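Local structure of ATP/GTP-binding site-containing protein A (Brucella abortus, 6NTR) at residues Q145-D150 with D156-T161; E131-K136 with V190-F195; F79-K84 with T106-S111; I209-K212 with I218-D221; F48-R53 with M224-F229. The protein functions in the periplasm to maintain the integrity of the bacterial cell envelope, and has a beta-barrel-like fold. All coordinates share one frame; numbering follows the deposited sequence.

All five contacts involve the succession of antiparallel strands that makes the barrel-like fold, contact 3 lying far along it on strands 78-87 and 105-112. Strands 159-165 and 187-195 join contact 1 to contact 2 through A160 O and F195 N, 2.7 Å apart, a probable hydrogen bond; contact 2 passes to contact 4 through V190 N and F211 O at 2.6 Å, also a probable one. I209 and M224 pack where contact 4 meets contact 5. The F149 ring links contact 1 to F79, F81 and V108 of contact 3. Contacts 3 and 4 lie on opposite sides of the chain's centre, their own centres about 26 Å apart. Glycerol, probably from the crystallisation liquor, lies near L148, I192, F211 and M224.

Contact 1 (Q145-D150 with D156-T161); sequences QTTLFD and DRVVAT
With chi1 of T146 at -171°, OG1 is anti to the backbone N and CG2 sits between N and the carbonyl carbon, where it meets T161 OG1 at 3.2 Å; the two threonines lie side by side, pointing the same way. T161 OG1 itself is hydrogen-bonded to H129 of helix 126-138. On the other face of the strands, V158 CG2 presses obliquely on T147 CB at 3.4 Å, a tight carbon pair, while T147 OG1 bonds to T123. The backbones form an antiparallel beta hairpin, strands 143-148 and 159-165, within the barrel-like fold. T146 and T161 are a hydrogen-bonded pair, and T161 N gives T146 O a 2.7 Å bond. T147 and A160 make the non-hydrogen-bonded pair, with CA atoms 4.1 Å apart. L148 and V159 bond again: V159 N reaches L148 O at 2.8 Å, nearly straight at 177°. L148 CB rests against V159 CG2 at 3.9 Å, on the face covered by helix 126-138. Beyond the paired strands, R157 O approaches the edge of the F149 ring in its plane, 3.1 Å from CD1.

Contact 2 (E131-K136 with V190-F195); sequences EELIGK and VTIAYF
L133 pushes its two methyls against V190 and I192, a buried apolar contact without a hydrogen bond across it. It packs helix 126-138 against strand 187-195 of the barrel-like fold, the helix lying against the side of the strands that carries V190 and I192. The two methyls of L133 share the work. CD1 touches V190 CG1 at 3.9 Å, and CD2 meets I192 CD1 at 3.8 Å. L133 and V190 slide past each other in opposite directions. V190 CG1 is touched by the second leucine branch too, lying 3.9 Å from L133 CD2 as well. With I192 the two chains reach toward each other, tip to tip. The leucine chi1 of 166° places CG anti to its own backbone N and directs the branch point to the strand. In V190, CG1 is likewise the branch anti to the backbone N, at -167°, and it is this branch that enters the contact, whereas in I192 the longer branch supplies the touching methyl at its end.

The contact is narrow, but neighbours widen it into a larger packed layer: L133 also rests on Y144 of strand 143-148, V163 of strand 159-165 and L213 of strand 207-214, and F211 packs on both V190 and I192. The helix on which L133 sits is continued by backbone bonds, G135 N donating to E131 O at 3.0 Å and K136 N to E132 O at 2.9 Å.

Contact 3 (F79-K84 with T106-S111); sequences FRFVNK and TVVKLS
F81 and L110 supply the tight part of this contact. The methyl CD2 of L110 comes up to the edge of the F81 ring, near its plane, and lies 3.5 Å from CZ; CE1 is equally near, so the methyl sits against the bond between these two ring atoms. The side chains cross at about a right angle. V108 joins more loosely at the same edge, its CG1 4.2 Å from F81 CZ. A chi1 of 58° places the phenylalanine CG between its backbone N and carbonyl carbon, and the ring then reaches a strand whose nearest CA, that of L110, is 9.3 Å from the CA of F81. F81 and V108 are buried, and A151 and A155 of a nearby loop also pack on the ring. Beyond these three side chains no other bridges the two segments: the end of K109 leads away, and R80, K109 and S111 are exposed to solvent. No hydrogen bond crosses between the segments. Strand 90-102 pairs with both strands, 78-87 and 105-112, so the contact spans from one to the next but one, closing across the inside of curving antiparallel strands, consistent with the beta-barrel-like fold of this protein.

Contact 4 (I209-K212 with I218-D221); sequences INFK and ITRD. With EDO (1,2-ethanediol), chain G.
K212 N donates to R220 O at 3.2 Å, nearly straight at 174°, and R220 N returns a 3.1 Å bond to K212 O. Around this antiparallel hydrogen-bonded pair, the lysine chain runs obliquely across both R220 and D221. Its CD lies over one face of the R220 guanidinium, offset toward the rim and 3.5 Å from NH1. With the chain bent at its last torsion, chi4 29°, K212 CE and NZ pass alongside D221 OD2, at 3.4 and 3.6 Å, the NZ pair being a long salt bridge. The pair belongs to a beta hairpin, strand 207-214 returning as strand 219-220, and at D221 the chain turns a corner before strand 222-225. On the other side of the hairpin F211 CD2 and T219 CG2 touch at 4.0 Å. The next shell fixes the guanidinium: its NH1 forms salt bridges with D173 and E175, and its NE bonds to Y214. These acids probably offset the arginine charge. T219 N also donates to O1 of a bound ethanediol at 3.1 Å, and that molecule, probably from the crystallisation liquor, is hydrogen-bonded to Y12 as well.

Contact 5 (F48-R53 with M224-F229); sequences FRFVTR and MDYGDF
Across the interior of the barrel-like fold, F50 of strand 43-56 meets the end of strand 222-225 and the turn that follows it, leading to strand 229-240. The end of its ring does the touching: as modelled, CZ lies 3.8 Å from CE of M224, here selenomethionine, and 3.6 Å from OH of Y226. Both groups approach the ring obliquely, and both side chains come from the direction opposite to that of F50. The phenylalanine chi1 of -159° sets CG anti to the backbone N and extends the ring toward the other segment; the CA atoms of F50 and M224 are 12.7 Å apart. The model places the M224 methyl too near the tyrosine hydroxyl, so its exact position, and with it the finer detail here, is doubtful.

The turn has its own bonds. D225 OD1 accepts from G227 N at 3.2 Å, an Asx turn, meeting it on the anti side of the carboxylate, and Y226 N donates to F229 O at 3.0 Å. D225 OD1 is also in a salt bridge with R18, which ties the turn to strand 8-19. M231 of strand 229-240 packs on F50, M224 and Y226 alike, and M32 of strand 25-39 adds to the cover of F50, whose backbone is paired with Q66 of strand 62-72.

Contact 1 (Q145-D150 with D156-T161)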
# COMPACT_ATOMS: atom_id res chain seq x y z
N GLN A 145 11.82 -10.34 7.88
CA GLN A 145 12.37 -9.13 7.31
C GLN A 145 12.61 -9.35 5.83
O GLN A 145 13.01 -10.42 5.42
CB GLN A 145 13.67 -8.75 8.01
CG GLN A 145 13.51 -8.32 9.45
CD GLN A 145 14.72 -7.59 9.98
OE1 GLN A 145 15.84 -7.86 9.58
NE2 GLN A 145 14.49 -6.66 10.87
N THR A 146 12.37 -8.31 5.06
CA THR A 146 12.52 -8.35 3.62
C THR A 146 12.62 -6.93 3.10
O THR A 146 12.66 -5.99 3.86
CB THR A 146 11.40 -9.13 2.94
OG1 THR A 146 11.72 -9.30 1.56
CG2 THR A 146 10.09 -8.42 3.06
N THR A 147 12.70 -6.81 1.79
CA THR A 147 12.79 -5.51 1.13
C THR A 147 11.70 -5.41 0.11
O THR A 147 11.06 -6.39 -0.20
CB THR A 147 14.09 -5.35 0.37
OG1 THR A 147 14.19 -6.40 -0.59
CG2 THR A 147 15.25 -5.41 1.30
N LEU A 148 11.46 -4.20 -0.37
CA LEU A 148 10.45 -3.99 -1.40
C LEU A 148 10.71 -2.72 -2.19
O LEU A 148 11.31 -1.80 -1.69
CB LEU A 148 9.09 -3.87 -0.74
CG LEU A 148 7.91 -3.45 -1.60
CD1 LEU A 148 7.47 -4.63 -2.42
CD2 LEU A 148 6.78 -2.99 -0.72
N PHE A 149 10.22 -2.68 -3.42
CA PHE A 149 10.29 -1.49 -4.25
C PHE A 149 8.84 -1.29 -4.61
O PHE A 149 8.24 -2.15 -5.23
CB PHE A 149 11.09 -1.70 -5.53
CG PHE A 149 11.13 -0.49 -6.40
CD1 PHE A 149 11.84 0.62 -6.02
CD2 PHE A 149 10.43 -0.44 -7.58
CE1 PHE A 149 11.86 1.75 -6.80
CE2 PHE A 149 10.44 0.68 -8.37
CZ PHE A 149 11.16 1.78 -7.98
N ASP A 150 8.25 -0.18 -4.20
CA ASP A 150 6.85 0.04 -4.48
C ASP A 150 6.54 1.26 -5.36
O ASP A 150 5.40 1.50 -5.72
CB ASP A 150 6.06 0.08 -3.18
CG ASP A 150 6.52 1.16 -2.25
OD1 ASP A 150 7.47 1.87 -2.59
OD2 ASP A 150 5.93 1.31 -1.18
N ASP A 156 12.82 6.07 -5.87
CA ASP A 156 14.26 6.01 -5.98
C ASP A 156 14.93 5.14 -4.93
O ASP A 156 16.07 5.39 -4.57
CB ASP A 156 14.81 7.42 -5.86
CG ASP A 156 14.11 8.22 -4.78
OD1 ASP A 156 13.17 7.69 -4.17
OD2 ASP A 156 14.51 9.38 -4.55
N ARG A 157 14.24 4.13 -4.40
CA ARG A 157 14.88 3.29 -3.41
C ARG A 157 14.21 1.98 -3.06
O ARG A 157 13.09 1.73 -3.45
CB ARG A 157 15.15 4.08 -2.14
CG ARG A 157 14.03 4.01 -1.14
CD ARG A 157 13.05 5.12 -1.39
NE ARG A 157 12.23 5.38 -0.23
CZ ARG A 157 12.62 6.14 0.78
NH1 ARG A 157 11.82 6.34 1.81
NH2 ARG A 157 13.81 6.70 0.75
N VAL A 158 14.95 1.14 -2.35
CA VAL A 158 14.43 -0.12 -1.82
C VAL A 158 14.14 0.08 -0.34
O VAL A 158 14.91 0.73 0.38
CB VAL A 158 15.42 -1.27 -2.04
CG1 VAL A 158 16.79 -0.88 -1.54
CG2 VAL A 158 14.95 -2.49 -1.32
N VAL A 159 12.99 -0.43 0.11
CA VAL A 159 12.57 -0.26 1.49
C VAL A 159 12.62 -1.61 2.17
O VAL A 159 12.17 -2.61 1.62
CB VAL A 159 11.17 0.34 1.59
CG1 VAL A 159 11.20 1.78 1.18
CG2 VAL A 159 10.17 -0.46 0.78
N ALA A 160 13.15 -1.62 3.39
CA ALA A 160 13.12 -2.79 4.24
C ALA A 160 11.77 -2.84 4.95
O ALA A 160 11.35 -1.84 5.54
CB ALA A 160 14.26 -2.73 5.25
N THR A 161 11.11 -3.98 4.88
CA THR A 161 9.82 -4.15 5.52
C THR A 161 9.84 -5.34 6.49
O THR A 161 10.24 -6.43 6.13
CB THR A 161 8.69 -4.31 4.50
OG1 THR A 161 8.70 -5.62 3.94
CG2 THR A 161 8.84 -3.31 3.38

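Contact 2 (E131-K136 with V190-F195)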
# COMPACT_ATOMS: atom_id res chain seq x y z
N GLU A 131 2.27 -11.70 -2.18
CA GLU A 131 2.15 -13.15 -2.28
C GLU A 131 3.02 -13.85 -1.25
O GLU A 131 2.61 -14.85 -0.66
CB GLU A 131 2.51 -13.63 -3.68
CG GLU A 131 1.47 -13.33 -4.72
CD GLU A 131 1.82 -13.91 -6.06
OE1 GLU A 131 2.88 -13.54 -6.61
OE2 GLU A 131 1.04 -14.75 -6.56
N GLU A 132 4.23 -13.34 -1.05
CA GLU A 132 5.12 -13.90 -0.04
C GLU A 132 4.58 -13.72 1.36
O GLU A 132 4.80 -14.56 2.24
CB GLU A 132 6.48 -13.23 -0.17
CG GLU A 132 7.48 -13.65 0.82
CD GLU A 132 8.66 -12.74 0.76
OE1 GLU A 132 8.47 -11.53 1.04
OE2 GLU A 132 9.77 -13.21 0.41
N LEU A 133 3.91 -12.60 1.60
CA LEU A 133 3.29 -12.39 2.90
C LEU A 133 2.24 -13.45 3.17
O LEU A 133 2.20 -14.02 4.26
CB LEU A 133 2.69 -10.99 2.94
CG LEU A 133 1.71 -10.56 4.03
CD1 LEU A 133 2.07 -11.07 5.39
CD2 LEU A 133 1.71 -9.07 4.04
N ILE A 134 1.40 -13.75 2.17
CA ILE A 134 0.37 -14.77 2.36
C ILE A 134 0.99 -16.14 2.57
O ILE A 134 0.60 -16.88 3.47
CB ILE A 134 -0.61 -14.80 1.16
CG1 ILE A 134 -1.35 -13.47 1.03
CG2 ILE A 134 -1.63 -15.90 1.33
CD1 ILE A 134 -2.08 -13.33 -0.28
N GLY A 135 1.96 -16.49 1.73
CA GLY A 135 2.60 -17.79 1.83
C GLY A 135 3.22 -18.00 3.20
O GLY A 135 2.90 -18.96 3.90
N LYS A 136 4.11 -17.08 3.58
CA LYS A 136 4.70 -17.15 4.91
C LYS A 136 3.62 -17.27 5.97
O LYS A 136 3.72 -18.09 6.89
CB LYS A 136 5.58 -15.92 5.13
CG LYS A 136 6.73 -15.88 4.13
CD LYS A 136 7.96 -15.13 4.60
CE LYS A 136 9.17 -15.47 3.73
NZ LYS A 136 10.48 -15.04 4.30
N VAL A 190 -2.07 -8.20 10.30
CA VAL A 190 -0.74 -7.99 9.75
C VAL A 190 -0.31 -6.58 10.04
O VAL A 190 -1.08 -5.63 9.85
CB VAL A 190 -0.69 -8.28 8.24
CG1 VAL A 190 0.74 -8.36 7.80
CG2 VAL A 190 -1.40 -9.56 7.92
N THR A 191 0.92 -6.44 10.53
CA THR A 191 1.59 -5.17 10.72
C THR A 191 2.83 -5.17 9.84
O THR A 191 3.65 -6.08 9.94
CB THR A 191 1.95 -4.95 12.19
OG1 THR A 191 0.75 -4.90 12.98
CG2 THR A 191 2.71 -3.66 12.38
N ILE A 192 2.96 -4.18 8.98
CA ILE A 192 4.16 -4.00 8.17
C ILE A 192 4.79 -2.69 8.58
O ILE A 192 4.15 -1.63 8.51
CB ILE A 192 3.84 -4.04 6.67
CG1 ILE A 192 3.11 -5.34 6.34
CG2 ILE A 192 5.10 -3.93 5.87
CD1 ILE A 192 2.98 -5.63 4.87
N ALA A 193 6.04 -2.75 9.04
CA ALA A 193 6.81 -1.56 9.38
C ALA A 193 7.87 -1.34 8.32
O ALA A 193 8.57 -2.29 7.94
CB ALA A 193 7.46 -1.68 10.76
N TYR A 194 7.99 -0.11 7.85
CA TYR A 194 8.81 0.24 6.70
C TYR A 194 10.02 1.00 7.20
O TYR A 194 9.89 1.99 7.94
CB TYR A 194 8.01 1.09 5.70
CG TYR A 194 6.95 0.36 4.87
CD1 TYR A 194 5.79 -0.12 5.46
CD2 TYR A 194 7.07 0.23 3.50
CE1 TYR A 194 4.82 -0.75 4.72
CE2 TYR A 194 6.09 -0.40 2.74
CZ TYR A 194 4.97 -0.88 3.36
OH TYR A 194 3.99 -1.51 2.63
N PHE A 195 11.19 0.52 6.83
CA PHE A 195 12.43 1.09 7.27
C PHE A 195 13.34 1.39 6.11
O PHE A 195 13.40 0.66 5.14
CB PHE A 195 13.19 0.10 8.19
CG PHE A 195 12.48 -0.23 9.46
CD1 PHE A 195 12.54 0.62 10.53
CD2 PHE A 195 11.76 -1.38 9.58
CE1 PHE A 195 11.88 0.33 11.69
CE2 PHE A 195 11.10 -1.67 10.74
CZ PHE A 195 11.16 -0.82 11.80

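Contact 3 (F79-K84 with T106-S111)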
# COMPACT_ATOMS: atom_id res chain seq x y z
N PHE A 79 7.89 -3.97 -13.66
CA PHE A 79 6.99 -3.20 -12.82
C PHE A 79 6.86 -1.80 -13.42
O PHE A 79 7.80 -1.01 -13.33
CB PHE A 79 7.51 -3.15 -11.38
CG PHE A 79 6.59 -2.50 -10.41
CD1 PHE A 79 5.30 -2.95 -10.24
CD2 PHE A 79 7.03 -1.46 -9.61
CE1 PHE A 79 4.46 -2.36 -9.33
CE2 PHE A 79 6.20 -0.87 -8.70
CZ PHE A 79 4.91 -1.32 -8.55
N ARG A 80 5.72 -1.52 -14.05
CA ARG A 80 5.44 -0.20 -14.60
C ARG A 80 4.62 0.61 -13.60
O ARG A 80 3.69 0.09 -12.99
CB ARG A 80 4.69 -0.31 -15.93
CG ARG A 80 5.52 -0.82 -17.12
CD ARG A 80 4.77 -0.73 -18.46
NE ARG A 80 4.13 -1.98 -18.85
CZ ARG A 80 4.70 -2.90 -19.63
NH1 ARG A 80 5.92 -2.69 -20.10
NH2 ARG A 80 4.05 -4.01 -19.94
N PHE A 81 4.95 1.90 -13.46
CA PHE A 81 4.32 2.73 -12.43
C PHE A 81 4.15 4.21 -12.80
O PHE A 81 5.06 4.82 -13.39
CB PHE A 81 5.11 2.63 -11.10
CG PHE A 81 6.56 3.02 -11.21
CD1 PHE A 81 6.96 4.33 -10.98
CD2 PHE A 81 7.52 2.07 -11.49
CE1 PHE A 81 8.28 4.67 -11.06
CE2 PHE A 81 8.84 2.41 -11.58
CZ PHE A 81 9.22 3.71 -11.36
N VAL A 82 3.01 4.80 -12.41
CA VAL A 82 2.69 6.23 -12.58
C VAL A 82 2.14 6.79 -11.27
O VAL A 82 1.15 6.28 -10.74
CB VAL A 82 1.66 6.50 -13.72
CG1 VAL A 82 1.51 8.00 -14.00
CG2 VAL A 82 2.01 5.80 -15.00
N ASN A 83 2.71 7.90 -10.80
CA ASN A 83 2.27 8.55 -9.57
C ASN A 83 1.87 9.98 -9.84
O ASN A 83 2.73 10.83 -10.06
CB ASN A 83 3.35 8.53 -8.50
CG ASN A 83 3.20 7.40 -7.56
OD1 ASN A 83 2.15 6.76 -7.49
ND2 ASN A 83 4.23 7.17 -6.77
N LYS A 84 0.57 10.28 -9.74
CA LYS A 84 0.10 11.65 -9.81
C LYS A 84 -0.46 12.08 -8.46
O LYS A 84 -1.13 11.31 -7.78
CB LYS A 84 -0.95 11.83 -10.92
CG LYS A 84 -0.37 12.30 -12.24
CD LYS A 84 -1.27 12.03 -13.44
CE LYS A 84 -0.51 12.33 -14.73
NZ LYS A 84 -1.24 12.05 -15.99
N THR A 106 18.26 -3.93 -9.20
CA THR A 106 17.04 -3.31 -9.64
C THR A 106 17.40 -2.06 -10.42
O THR A 106 17.84 -1.07 -9.84
CB THR A 106 16.14 -2.96 -8.46
OG1 THR A 106 16.95 -2.48 -7.39
CG2 THR A 106 15.39 -4.17 -8.00
N VAL A 107 17.19 -2.10 -11.74
CA VAL A 107 17.42 -0.95 -12.60
C VAL A 107 16.10 -0.20 -12.78
O VAL A 107 15.10 -0.76 -13.25
CB VAL A 107 18.01 -1.38 -13.95
CG1 VAL A 107 17.25 -2.56 -14.52
CG2 VAL A 107 18.00 -0.22 -14.93
N VAL A 108 16.09 1.07 -12.38
CA VAL A 108 14.89 1.89 -12.36
C VAL A 108 15.03 2.96 -13.43
O VAL A 108 15.92 3.81 -13.35
CB VAL A 108 14.67 2.53 -10.98
CG1 VAL A 108 13.44 3.40 -11.01
CG2 VAL A 108 14.55 1.46 -9.93
N LYS A 109 14.13 2.94 -14.41
CA LYS A 109 14.13 3.90 -15.50
C LYS A 109 12.92 4.81 -15.36
O LYS A 109 11.78 4.34 -15.49
CB LYS A 109 14.12 3.18 -16.84
CG LYS A 109 15.45 2.59 -17.20
CD LYS A 109 15.30 1.42 -18.15
CE LYS A 109 16.28 1.53 -19.31
NZ LYS A 109 16.32 2.89 -19.94
N LEU A 110 13.16 6.09 -15.12
CA LEU A 110 12.13 7.08 -14.82
C LEU A 110 11.93 8.05 -15.97
O LEU A 110 12.89 8.62 -16.49
CB LEU A 110 12.47 7.86 -13.56
CG LEU A 110 12.46 7.07 -12.26
CD1 LEU A 110 12.93 7.97 -11.16
CD2 LEU A 110 11.08 6.55 -11.98
N SER A 111 10.67 8.28 -16.33
CA SER A 111 10.28 9.23 -17.36
C SER A 111 10.06 10.63 -16.78
O SER A 111 10.40 11.63 -17.42
CB SER A 111 9.00 8.75 -18.05
OG SER A 111 9.01 7.34 -18.23

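Contact 4 (I209-K212 with I218-D221)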
# COMPACT_ATOMS: atom_id res chain seq x y z
N ILE A 209 1.95 0.29 8.97
CA ILE A 209 0.57 -0.01 8.72
C ILE A 209 0.11 -1.32 9.32
O ILE A 209 0.77 -2.32 9.18
CB ILE A 209 0.27 -0.02 7.21
CG1 ILE A 209 -1.21 -0.22 6.97
CG2 ILE A 209 1.01 -1.13 6.51
CD1 ILE A 209 -1.62 -0.14 5.52
N ASN A 210 -1.05 -1.31 9.94
CA ASN A 210 -1.64 -2.49 10.50
C ASN A 210 -2.88 -2.81 9.71
O ASN A 210 -3.69 -1.96 9.50
CB ASN A 210 -2.04 -2.25 11.95
CG ASN A 210 -0.88 -1.87 12.81
OD1 ASN A 210 -0.42 -0.75 12.79
ND2 ASN A 210 -0.40 -2.82 13.58
N PHE A 211 -3.05 -4.05 9.30
CA PHE A 211 -4.23 -4.43 8.57
C PHE A 211 -4.64 -5.86 8.80
O PHE A 211 -3.85 -6.65 9.24
CB PHE A 211 -4.04 -4.16 7.06
CG PHE A 211 -2.91 -4.93 6.43
CD1 PHE A 211 -1.64 -4.44 6.45
CD2 PHE A 211 -3.14 -6.13 5.83
CE1 PHE A 211 -0.61 -5.14 5.88
CE2 PHE A 211 -2.12 -6.83 5.26
CZ PHE A 211 -0.85 -6.34 5.29
N LYS A 212 -5.88 -6.18 8.47
CA LYS A 212 -6.40 -7.53 8.56
C LYS A 212 -6.39 -8.06 7.14
O LYS A 212 -6.99 -7.47 6.27
CB LYS A 212 -7.82 -7.52 9.10
CG LYS A 212 -7.91 -7.27 10.59
CD LYS A 212 -9.35 -7.11 11.04
CE LYS A 212 -9.50 -7.21 12.55
NZ LYS A 212 -8.29 -6.76 13.28
N ILE A 218 -7.45 -9.64 -0.25
CA ILE A 218 -8.27 -8.54 0.23
C ILE A 218 -7.73 -8.12 1.59
O ILE A 218 -7.11 -8.91 2.29
CB ILE A 218 -9.74 -8.98 0.30
CG1 ILE A 218 -10.22 -9.33 -1.11
CG2 ILE A 218 -10.61 -7.89 0.87
CD1 ILE A 218 -11.70 -9.58 -1.20
N THR A 219 -7.89 -6.85 1.92
CA THR A 219 -7.50 -6.35 3.22
C THR A 219 -8.55 -5.37 3.70
O THR A 219 -9.29 -4.80 2.90
CB THR A 219 -6.16 -5.61 3.20
OG1 THR A 219 -6.36 -4.33 2.61
CG2 THR A 219 -5.18 -6.34 2.39
N ARG A 220 -8.60 -5.15 5.01
CA ARG A 220 -9.58 -4.26 5.60
C ARG A 220 -9.02 -3.74 6.91
O ARG A 220 -7.87 -4.01 7.26
CB ARG A 220 -10.92 -4.96 5.80
CG ARG A 220 -10.86 -6.15 6.73
CD ARG A 220 -12.24 -6.75 6.86
NE ARG A 220 -12.29 -7.93 7.69
CZ ARG A 220 -12.45 -7.91 9.01
NH1 ARG A 220 -12.56 -6.75 9.65
NH2 ARG A 220 -12.50 -9.05 9.69
N ASP A 221 -9.80 -2.97 7.64
CA ASP A 221 -9.42 -2.50 8.97
C ASP A 221 -8.04 -1.91 9.00
O ASP A 221 -7.27 -2.20 9.87
CB ASP A 221 -9.51 -3.64 9.98
CG ASP A 221 -9.75 -3.15 11.40
OD1 ASP A 221 -9.41 -2.02 11.73
OD2 ASP A 221 -10.27 -3.93 12.19
C1 EDO G . -6.98 -5.16 -0.70
O1 EDO G . -8.22 -4.60 -0.24
C2 EDO G . -5.86 -4.18 -0.44
O2 EDO G . -4.65 -4.84 -0.81

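Contact 5 (F48-R53 with M224-F229)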
# COMPACT_ATOMS: atom_id res chain seq x y z
N PHE A 48 -5.18 2.79 -7.95
CA PHE A 48 -5.65 3.34 -6.69
C PHE A 48 -5.58 4.85 -6.56
O PHE A 48 -4.73 5.47 -7.14
CB PHE A 48 -5.03 2.60 -5.47
CG PHE A 48 -3.67 3.09 -5.06
CD1 PHE A 48 -3.51 4.28 -4.44
CD2 PHE A 48 -2.57 2.30 -5.24
CE1 PHE A 48 -2.27 4.71 -4.04
CE2 PHE A 48 -1.33 2.71 -4.85
CZ PHE A 48 -1.17 3.92 -4.25
N ARG A 49 -6.51 5.41 -5.80
CA ARG A 49 -6.63 6.84 -5.58
C ARG A 49 -6.72 7.08 -4.08
O ARG A 49 -7.51 6.44 -3.38
CB ARG A 49 -7.87 7.39 -6.29
CG ARG A 49 -8.01 8.90 -6.21
CD ARG A 49 -9.21 9.39 -6.99
NE ARG A 49 -9.55 10.77 -6.68
CZ ARG A 49 -10.78 11.27 -6.71
NH1 ARG A 49 -11.80 10.49 -7.05
NH2 ARG A 49 -11.00 12.54 -6.41
N PHE A 50 -5.92 8.01 -3.59
CA PHE A 50 -5.89 8.35 -2.19
C PHE A 50 -6.25 9.82 -1.92
O PHE A 50 -5.45 10.68 -2.12
CB PHE A 50 -4.47 8.09 -1.71
CG PHE A 50 -4.32 7.90 -0.25
CD1 PHE A 50 -4.78 6.76 0.36
CD2 PHE A 50 -3.70 8.86 0.51
CE1 PHE A 50 -4.64 6.59 1.71
CE2 PHE A 50 -3.55 8.69 1.87
CZ PHE A 50 -4.02 7.56 2.47
N VAL A 51 -7.44 10.07 -1.40
CA VAL A 51 -7.89 11.42 -1.11
C VAL A 51 -8.07 11.71 0.37
O VAL A 51 -8.79 11.02 1.05
CB VAL A 51 -9.22 11.70 -1.81
CG1 VAL A 51 -9.61 13.15 -1.66
CG2 VAL A 51 -9.14 11.31 -3.26
N THR A 52 -7.43 12.76 0.85
CA THR A 52 -7.48 13.15 2.26
C THR A 52 -7.85 14.61 2.38
O THR A 52 -7.13 15.47 1.89
CB THR A 52 -6.14 12.91 2.97
OG1 THR A 52 -5.10 13.64 2.30
CG2 THR A 52 -5.80 11.44 3.02
N ARG A 53 -8.93 14.90 3.09
CA ARG A 53 -9.31 16.27 3.35
C ARG A 53 -8.77 16.57 4.76
O ARG A 53 -9.32 16.10 5.74
CB ARG A 53 -10.82 16.40 3.31
CG ARG A 53 -11.48 15.64 2.17
CD ARG A 53 -12.81 16.26 1.80
NE ARG A 53 -12.66 17.65 1.38
CZ ARG A 53 -12.97 18.09 0.17
NH1 ARG A 53 -13.45 17.25 -0.72
NH2 ARG A 53 -12.80 19.36 -0.14
N MSE A 224 -2.96 3.48 9.39
CA MSE A 224 -1.68 3.90 8.89
C MSE A 224 -1.05 4.84 9.84
O MSE A 224 -1.61 5.90 10.09
CB MSE A 224 -1.92 4.52 7.52
CG MSE A 224 -2.51 3.42 6.68
SE MSE A 224 -3.68 4.05 5.25
CE MSE A 224 -2.20 4.61 4.11
N ASP A 225 0.12 4.50 10.35
CA ASP A 225 0.83 5.35 11.27
C ASP A 225 1.88 6.04 10.46
O ASP A 225 2.77 5.41 9.93
CB ASP A 225 1.47 4.50 12.36
CG ASP A 225 1.74 5.26 13.64
OD1 ASP A 225 2.51 6.21 13.62
OD2 ASP A 225 1.20 4.88 14.69
N TYR A 226 1.75 7.35 10.37
CA TYR A 226 2.66 8.19 9.61
C TYR A 226 3.66 8.86 10.50
O TYR A 226 4.44 9.66 10.04
CB TYR A 226 1.88 9.25 8.86
CG TYR A 226 1.04 8.71 7.75
CD1 TYR A 226 1.60 8.34 6.54
CD2 TYR A 226 -0.32 8.54 7.90
CE1 TYR A 226 0.83 7.82 5.54
CE2 TYR A 226 -1.09 8.03 6.90
CZ TYR A 226 -0.51 7.67 5.72
OH TYR A 226 -1.27 7.16 4.72
N GLY A 227 3.64 8.52 11.78
CA GLY A 227 4.53 9.14 12.74
C GLY A 227 3.72 10.01 13.65
O GLY A 227 3.09 9.53 14.58
N ASP A 228 3.71 11.30 13.37
CA ASP A 228 2.97 12.26 14.18
C ASP A 228 1.49 11.96 14.17
O ASP A 228 0.86 12.07 15.20
CB ASP A 228 3.16 13.69 13.67
CG ASP A 228 4.58 14.18 13.78
OD1 ASP A 228 5.35 13.64 14.60
OD2 ASP A 228 4.92 15.12 13.05
N PHE A 229 0.94 11.58 13.03
CA PHE A 229 -0.48 11.30 12.93
C PHE A 229 -0.79 9.96 12.29
O PHE A 229 -0.03 9.49 11.49
CB PHE A 229 -1.17 12.39 12.11
CG PHE A 229 -1.08 12.20 10.63
CD1 PHE A 229 0.01 12.66 9.94
CD2 PHE A 229 -2.08 11.58 9.94
CE1 PHE A 229 0.10 12.50 8.59
CE2 PHE A 229 -1.99 11.42 8.58
CZ PHE A 229 -0.90 11.88 7.91